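Local coordinates for protein coproheme decarboxylase (Thermus thermophilus, PDB 1VDH) that catalyses the hydrogen peroxide-dependent oxidative decarboxylation of coproheme to heme b, the last step of coproporphyrin-dependent heme biosynthesis, as a homopentamer, at residues A[158-161]-A[162-166]; A[236-239]-A[240-244]. All blocks are in the same frame, centred on the assembly; numbering follows the deposited sequence.

Both interactions are local, each joining residues just ahead of a helix to that helix's first turn. Interaction 1 comes first along the chain, where the loop after strand 155-156 turns into helix 162-177, the helix that carries the predicted axial iron ligand His172. Interaction 2 follows after the remaining strands, where strand 227-237 gives way to the C-terminal helix 240-246. The two are in series, neither nested nor crossed, and lie on opposite sides of the chain's centre with their own centres about 44 Å apart. Interaction 1 joins the loop to the start of helix 162-177 close to two neighbouring subunits, whereas interaction 2 joins the last strand of the sheet to the final helix.

Interaction 1 (A[158-161]-A[162-166]); sequences YMLP and AKERA
The guanidinium of Arg165 holds the carbonyl oxygen of Leu160 at its edge, while Pro161 O and Ala162 CA lie over the same face, the latter 3.6 Å above the plane and offset toward the rim. NE and NH2 of Arg165 grip Leu160 O side-on, each at 3.3 Å. Both approach from the same face of the carbonyl plane, NE steeply at 62° out of it and NH2 less so. The bend at chi3 (-95°) turns the guanidinium back to this oxygen, and Arg165 CG packs 3.9 Å from Leu160 CB. Pro161 is the N-cap residue; its carbonyl receives Arg165 N at 3.2 Å in a nearly straight bond, with Glu164 N a weak second donor. Leu160 CD2 rests 4.1 Å from Glu164 CG, and the leucine meets the aliphatic parts of both Glu164 and Arg165. Gln117 takes Arg165 NH1, and Glu7 O receives NH2 as well, fixing the guanidinium from further directions. Glu164 turns its carboxylate to a salt bridge with Arg3 of a neighbouring subunit. The contact lies at the start of helix 162-177, beside the N-terminal segment that holds Glu7, with Phe219 of another neighbouring subunit packed on Arg165 and, edge-to-face, on Tyr158, which also touches strand 141-152.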
ATOM      1  N   TYR A 158      10.485 -21.591 -10.812  1.00 12.40           N
ATOM      2  CA  TYR A 158      11.509 -22.271 -10.035  1.00 12.27           C
ATOM      3  C   TYR A 158      11.366 -23.786  -9.892  1.00 13.55           C
ATOM      4  O   TYR A 158      12.324 -24.463  -9.522  1.00 13.32           O
ATOM      5  CB  TYR A 158      11.663 -21.594  -8.670  1.00 11.71           C
ATOM      6  CG  TYR A 158      12.272 -20.215  -8.771  1.00 10.10           C
ATOM      7  CD1 TYR A 158      13.656 -20.040  -8.735  1.00  9.82           C
ATOM      8  CD2 TYR A 158      11.469 -19.081  -8.926  1.00  8.18           C
ATOM      9  CE1 TYR A 158      14.230 -18.766  -8.854  1.00 10.03           C
ATOM     10  CE2 TYR A 158      12.029 -17.810  -9.042  1.00  7.81           C
ATOM     11  CZ  TYR A 158      13.411 -17.659  -9.005  1.00 10.09           C
ATOM     12  OH  TYR A 158      13.972 -16.400  -9.115  1.00 10.72           O
ATOM     13  N   MET A 159      10.182 -24.315 -10.197  1.00 12.38           N
ATOM     14  CA  MET A 159       9.950 -25.757 -10.119  1.00 13.29           C
ATOM     15  C   MET A 159      10.183 -26.449 -11.465  1.00 13.90           C
ATOM     16  O   MET A 159      10.268 -27.673 -11.535  1.00 14.19           O
ATOM     17  CB  MET A 159       8.530 -26.052  -9.630  1.00 12.83           C
ATOM     18  CG  MET A 159       8.329 -25.867  -8.136  1.00 12.20           C
ATOM     19  SD  MET A 159       9.415 -26.941  -7.157  1.00 13.37           S
ATOM     20  CE  MET A 159       8.610 -28.538  -7.409  1.00 13.69           C
ATOM     21  N   LEU A 160      10.301 -25.657 -12.526  1.00 13.01           N
ATOM     22  CA  LEU A 160      10.515 -26.192 -13.870  1.00 13.46           C
ATOM     23  C   LEU A 160      11.881 -26.839 -14.044  1.00 14.81           C
ATOM     24  O   LEU A 160      12.823 -26.524 -13.317  1.00 13.48           O
ATOM     25  CB  LEU A 160      10.407 -25.075 -14.910  1.00 12.15           C
ATOM     26  CG  LEU A 160       9.069 -24.401 -15.193  1.00 10.17           C
ATOM     27  CD1 LEU A 160       9.307 -23.250 -16.157  1.00  9.69           C
ATOM     28  CD2 LEU A 160       8.087 -25.414 -15.780  1.00 12.25           C
ATOM     29  N   PRO A 161      11.983 -27.809 -14.972  1.00 14.73           N
ATOM     30  CA  PRO A 161      13.262 -28.478 -15.233  1.00 14.82           C
ATOM     31  C   PRO A 161      14.136 -27.441 -15.944  1.00 14.45           C
ATOM     32  O   PRO A 161      13.611 -26.560 -16.632  1.00 12.89           O
ATOM     33  CB  PRO A 161      12.870 -29.594 -16.207  1.00 15.28           C
ATOM     34  CG  PRO A 161      11.452 -29.889 -15.848  1.00 16.66           C
ATOM     35  CD  PRO A 161      10.878 -28.506 -15.653  1.00 13.69           C
ATOM     36  N   ALA A 162      15.454 -27.541 -15.790  1.00 13.16           N
ATOM     37  CA  ALA A 162      16.369 -26.600 -16.430  1.00 13.92           C
ATOM     38  C   ALA A 162      16.178 -26.579 -17.946  1.00 14.57           C
ATOM     39  O   ALA A 162      16.275 -25.527 -18.578  1.00 11.70           O
ATOM     40  CB  ALA A 162      17.813 -26.940 -16.081  1.00 13.47           C
ATOM     41  N   LYS A 163      15.862 -27.741 -18.512  1.00 15.58           N
ATOM     42  CA  LYS A 163      15.655 -27.870 -19.951  1.00 17.25           C
ATOM     43  C   LYS A 163      14.496 -27.004 -20.452  1.00 15.06           C
ATOM     44  O   LYS A 163      14.591 -26.390 -21.514  1.00 14.55           O
ATOM     45  CB  LYS A 163      15.424 -29.338 -20.325  1.00 18.74           C
ATOM     46  CG  LYS A 163      15.400 -29.598 -21.823  1.00 24.44           C
ATOM     47  CD  LYS A 163      15.140 -31.068 -22.128  1.00 29.31           C
ATOM     48  CE  LYS A 163      15.146 -31.334 -23.631  1.00 31.95           C
ATOM     49  NZ  LYS A 163      16.482 -31.080 -24.244  1.00 34.10           N
ATOM     50  N   GLU A 164      13.399 -26.966 -19.698  1.00 15.54           N
ATOM     51  CA  GLU A 164      12.245 -26.158 -20.084  1.00 15.33           C
ATOM     52  C   GLU A 164      12.550 -24.671 -19.921  1.00 13.58           C
ATOM     53  O   GLU A 164      12.172 -23.856 -20.765  1.00 12.77           O
ATOM     54  CB  GLU A 164      11.001 -26.549 -19.277  1.00 18.06           C
ATOM     55  CG  GLU A 164       9.757 -25.687 -19.553  1.00 22.28           C
ATOM     56  CD  GLU A 164       9.252 -25.760 -20.999  1.00 26.67           C
ATOM     57  OE1 GLU A 164       9.570 -26.736 -21.712  1.00 28.80           O
ATOM     58  OE2 GLU A 164       8.516 -24.839 -21.420  1.00 27.39           O
ATOM     59  N   ARG A 165      13.243 -24.317 -18.843  1.00 12.64           N
ATOM     60  CA  ARG A 165      13.607 -22.920 -18.621  1.00 11.78           C
ATOM     61  C   ARG A 165      14.510 -22.432 -19.753  1.00 13.30           C
ATOM     62  O   ARG A 165      14.379 -21.296 -20.215  1.00 12.83           O
ATOM     63  CB  ARG A 165      14.290 -22.743 -17.263  1.00 11.75           C
ATOM     64  CG  ARG A 165      13.303 -22.731 -16.096  1.00 12.06           C
ATOM     65  CD  ARG A 165      13.986 -22.455 -14.769  1.00 15.67           C
ATOM     66  NE  ARG A 165      14.330 -23.683 -14.054  1.00 17.92           N
ATOM     67  CZ  ARG A 165      15.571 -24.080 -13.807  1.00 18.44           C
ATOM     68  NH1 ARG A 165      16.599 -23.350 -14.220  1.00 21.94           N
ATOM     69  NH2 ARG A 165      15.786 -25.199 -13.134  1.00 17.19           N
ATOM     70  N   ALA A 166      15.387 -23.314 -20.226  1.00 12.18           N
ATOM     71  CA  ALA A 166      16.296 -22.985 -21.319  1.00 13.14           C
ATOM     72  C   ALA A 166      15.528 -22.701 -22.611  1.00 11.69           C
ATOM     73  O   ALA A 166      15.829 -21.737 -23.312  1.00 12.84           O
ATOM     74  CB  ALA A 166      17.298 -24.119 -21.537  1.00 12.77           C
TER

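Interaction 2 (A[236-239]-A[240-244])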
ATOM      1  N   LYS A 236      15.190  10.663 -19.412  1.00  9.31           N
ATOM      2  CA  LYS A 236      15.990  11.188 -20.506  1.00  8.71           C
ATOM      3  C   LYS A 236      17.380  11.490 -19.958  1.00  7.48           C
ATOM      4  O   LYS A 236      17.507  12.191 -18.955  1.00  8.08           O
ATOM      5  CB  LYS A 236      15.361  12.475 -21.050  1.00  9.53           C
ATOM      6  CG  LYS A 236      16.162  13.137 -22.160  1.00 13.01           C
ATOM      7  CD  LYS A 236      15.483  14.402 -22.644  1.00 17.96           C
ATOM      8  CE  LYS A 236      16.348  15.145 -23.652  1.00 19.94           C
ATOM      9  NZ  LYS A 236      16.614  14.333 -24.866  1.00 20.24           N
ATOM     10  N   TYR A 237      18.412  10.937 -20.593  1.00  9.00           N
ATOM     11  CA  TYR A 237      19.789  11.166 -20.156  1.00  8.04           C
ATOM     12  C   TYR A 237      20.097  12.659 -20.198  1.00 10.21           C
ATOM     13  O   TYR A 237      19.754  13.340 -21.164  1.00  8.42           O
ATOM     14  CB  TYR A 237      20.788  10.403 -21.042  1.00 10.71           C
ATOM     15  CG  TYR A 237      22.232  10.640 -20.643  1.00 13.96           C
ATOM     16  CD1 TYR A 237      22.836   9.867 -19.653  1.00 15.49           C
ATOM     17  CD2 TYR A 237      22.969  11.687 -21.203  1.00 16.56           C
ATOM     18  CE1 TYR A 237      24.135  10.134 -19.222  1.00 16.94           C
ATOM     19  CE2 TYR A 237      24.270  11.965 -20.778  1.00 18.41           C
ATOM     20  CZ  TYR A 237      24.842  11.188 -19.786  1.00 18.03           C
ATOM     21  OH  TYR A 237      26.101  11.490 -19.327  1.00 21.97           O
ATOM     22  N   LEU A 238      20.730  13.159 -19.140  1.00  9.77           N
ATOM     23  CA  LEU A 238      21.084  14.570 -19.046  1.00 11.14           C
ATOM     24  C   LEU A 238      22.591  14.767 -18.952  1.00 12.59           C
ATOM     25  O   LEU A 238      23.229  14.220 -18.049  1.00 13.17           O
ATOM     26  CB  LEU A 238      20.469  15.192 -17.783  1.00 10.56           C
ATOM     27  CG  LEU A 238      18.958  15.182 -17.538  1.00 10.55           C
ATOM     28  CD1 LEU A 238      18.670  15.650 -16.117  1.00 10.91           C
ATOM     29  CD2 LEU A 238      18.256  16.069 -18.555  1.00 10.16           C
ATOM     30  N   ASP A 239      23.175  15.513 -19.889  1.00 13.24           N
ATOM     31  CA  ASP A 239      24.603  15.805 -19.783  1.00 15.57           C
ATOM     32  C   ASP A 239      24.701  16.994 -18.824  1.00 15.85           C
ATOM     33  O   ASP A 239      23.676  17.453 -18.306  1.00 14.34           O
ATOM     34  CB  ASP A 239      25.267  16.088 -21.148  1.00 15.83           C
ATOM     35  CG  ASP A 239      24.605  17.219 -21.937  1.00 15.93           C
ATOM     36  OD1 ASP A 239      23.853  18.043 -21.380  1.00 14.46           O
ATOM     37  OD2 ASP A 239      24.870  17.294 -23.154  1.00 18.59           O
ATOM     38  N   GLU A 240      25.904  17.515 -18.601  1.00 15.99           N
ATOM     39  CA  GLU A 240      26.064  18.630 -17.675  1.00 15.91           C
ATOM     40  C   GLU A 240      25.190  19.848 -17.992  1.00 16.28           C
ATOM     41  O   GLU A 240      24.513  20.378 -17.107  1.00 13.94           O
ATOM     42  CB  GLU A 240      27.531  19.041 -17.562  1.00 17.75           C
ATOM     43  CG  GLU A 240      27.796  19.955 -16.373  1.00 20.28           C
ATOM     44  CD  GLU A 240      29.244  20.394 -16.277  1.00 21.93           C
ATOM     45  OE1 GLU A 240      30.133  19.519 -16.230  1.00 25.27           O
ATOM     46  OE2 GLU A 240      29.488  21.615 -16.253  1.00 24.32           O
ATOM     47  N   GLU A 241      25.187  20.277 -19.252  1.00 15.61           N
ATOM     48  CA  GLU A 241      24.383  21.428 -19.660  1.00 17.78           C
ATOM     49  C   GLU A 241      22.886  21.179 -19.516  1.00 15.22           C
ATOM     50  O   GLU A 241      22.144  22.076 -19.122  1.00 15.20           O
ATOM     51  CB  GLU A 241      24.705  21.840 -21.101  1.00 22.55           C
ATOM     52  CG  GLU A 241      26.053  22.532 -21.267  1.00 27.95           C
ATOM     53  CD  GLU A 241      26.166  23.802 -20.438  1.00 31.72           C
ATOM     54  OE1 GLU A 241      27.038  23.853 -19.544  1.00 33.51           O
ATOM     55  OE2 GLU A 241      25.381  24.746 -20.677  1.00 32.98           O
ATOM     56  N   ALA A 242      22.446  19.965 -19.850  1.00 13.91           N
ATOM     57  CA  ALA A 242      21.035  19.606 -19.743  1.00 13.92           C
ATOM     58  C   ALA A 242      20.576  19.657 -18.284  1.00 13.43           C
ATOM     59  O   ALA A 242      19.503  20.182 -17.988  1.00 14.21           O
ATOM     60  CB  ALA A 242      20.789  18.213 -20.334  1.00 14.22           C
ATOM     61  N   LEU A 243      21.391  19.120 -17.376  1.00 13.16           N
ATOM     62  CA  LEU A 243      21.051  19.134 -15.949  1.00 12.84           C
ATOM     63  C   LEU A 243      21.008  20.574 -15.451  1.00 12.91           C
ATOM     64  O   LEU A 243      20.118  20.953 -14.682  1.00 10.91           O
ATOM     65  CB  LEU A 243      22.062  18.319 -15.133  1.00 12.42           C
ATOM     66  CG  LEU A 243      21.836  18.263 -13.615  1.00 11.70           C
ATOM     67  CD1 LEU A 243      20.418  17.778 -13.303  1.00 11.75           C
ATOM     68  CD2 LEU A 243      22.872  17.347 -12.970  1.00  9.95           C
ATOM     69  N   ARG A 244      21.965  21.379 -15.907  1.00 14.44           N
ATOM     70  CA  ARG A 244      22.021  22.785 -15.526  1.00 14.28           C
ATOM     71  C   ARG A 244      20.750  23.508 -15.965  1.00 13.60           C
ATOM     72  O   ARG A 244      20.144  24.234 -15.180  1.00 13.57           O
ATOM     73  CB  ARG A 244      23.255  23.468 -16.133  1.00 17.73           C
ATOM     74  CG  ARG A 244      23.268  24.975 -15.912  1.00 21.29           C
ATOM     75  CD  ARG A 244      24.667  25.562 -15.789  1.00 26.85           C
ATOM     76  NE  ARG A 244      25.380  25.630 -17.058  1.00 28.37           N
ATOM     77  CZ  ARG A 244      26.117  26.668 -17.449  1.00 29.52           C
ATOM     78  NH1 ARG A 244      26.237  27.743 -16.677  1.00 29.80           N
ATOM     79  NH2 ARG A 244      26.761  26.620 -18.605  1.00 29.10           N
TER
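Leu238 packs tightly against the first helical turn: its CD2 lies 3.8 Å from Ala242 CB, and its CD1 meets Leu243 CD1 at 3.9 Å, the two leucine side chains crossing at about a right angle. Leu74 of strand 74-80 touches both leucines, and Trp41 of helix 34-56 also packs on Leu243, making this the buried side. Polar groups occupy the more exposed side. Asp239, the N-cap residue, turns its carboxylate back over the helix start, with CG between the backbone N and the carbonyl carbon (chi1 56°). Asp239 OD1 accepts from Ala242 N at 2.8 Å, met nearly along its C-O axis, and Ala242 CB sits 3.2 Å from the same oxygen. The backbone oxygen of Asp239 receives Leu243 N at 3.0 Å, an almost straight bond that closes the first turn. Along the helix surface, Arg244 NH2 forms a salt bridge with Glu241 OE1 at 2.9 Å, using the syn lone pair of that oxygen. Glu240 lies against Trp41 and Lys45, with a long, weak ion pair to Arg52. The capping carboxylate satisfies a backbone N-H at the helix start, and its negative charge, with those of Glu240 and Glu241, probably interacts favourably with the positive end of the helix dipole.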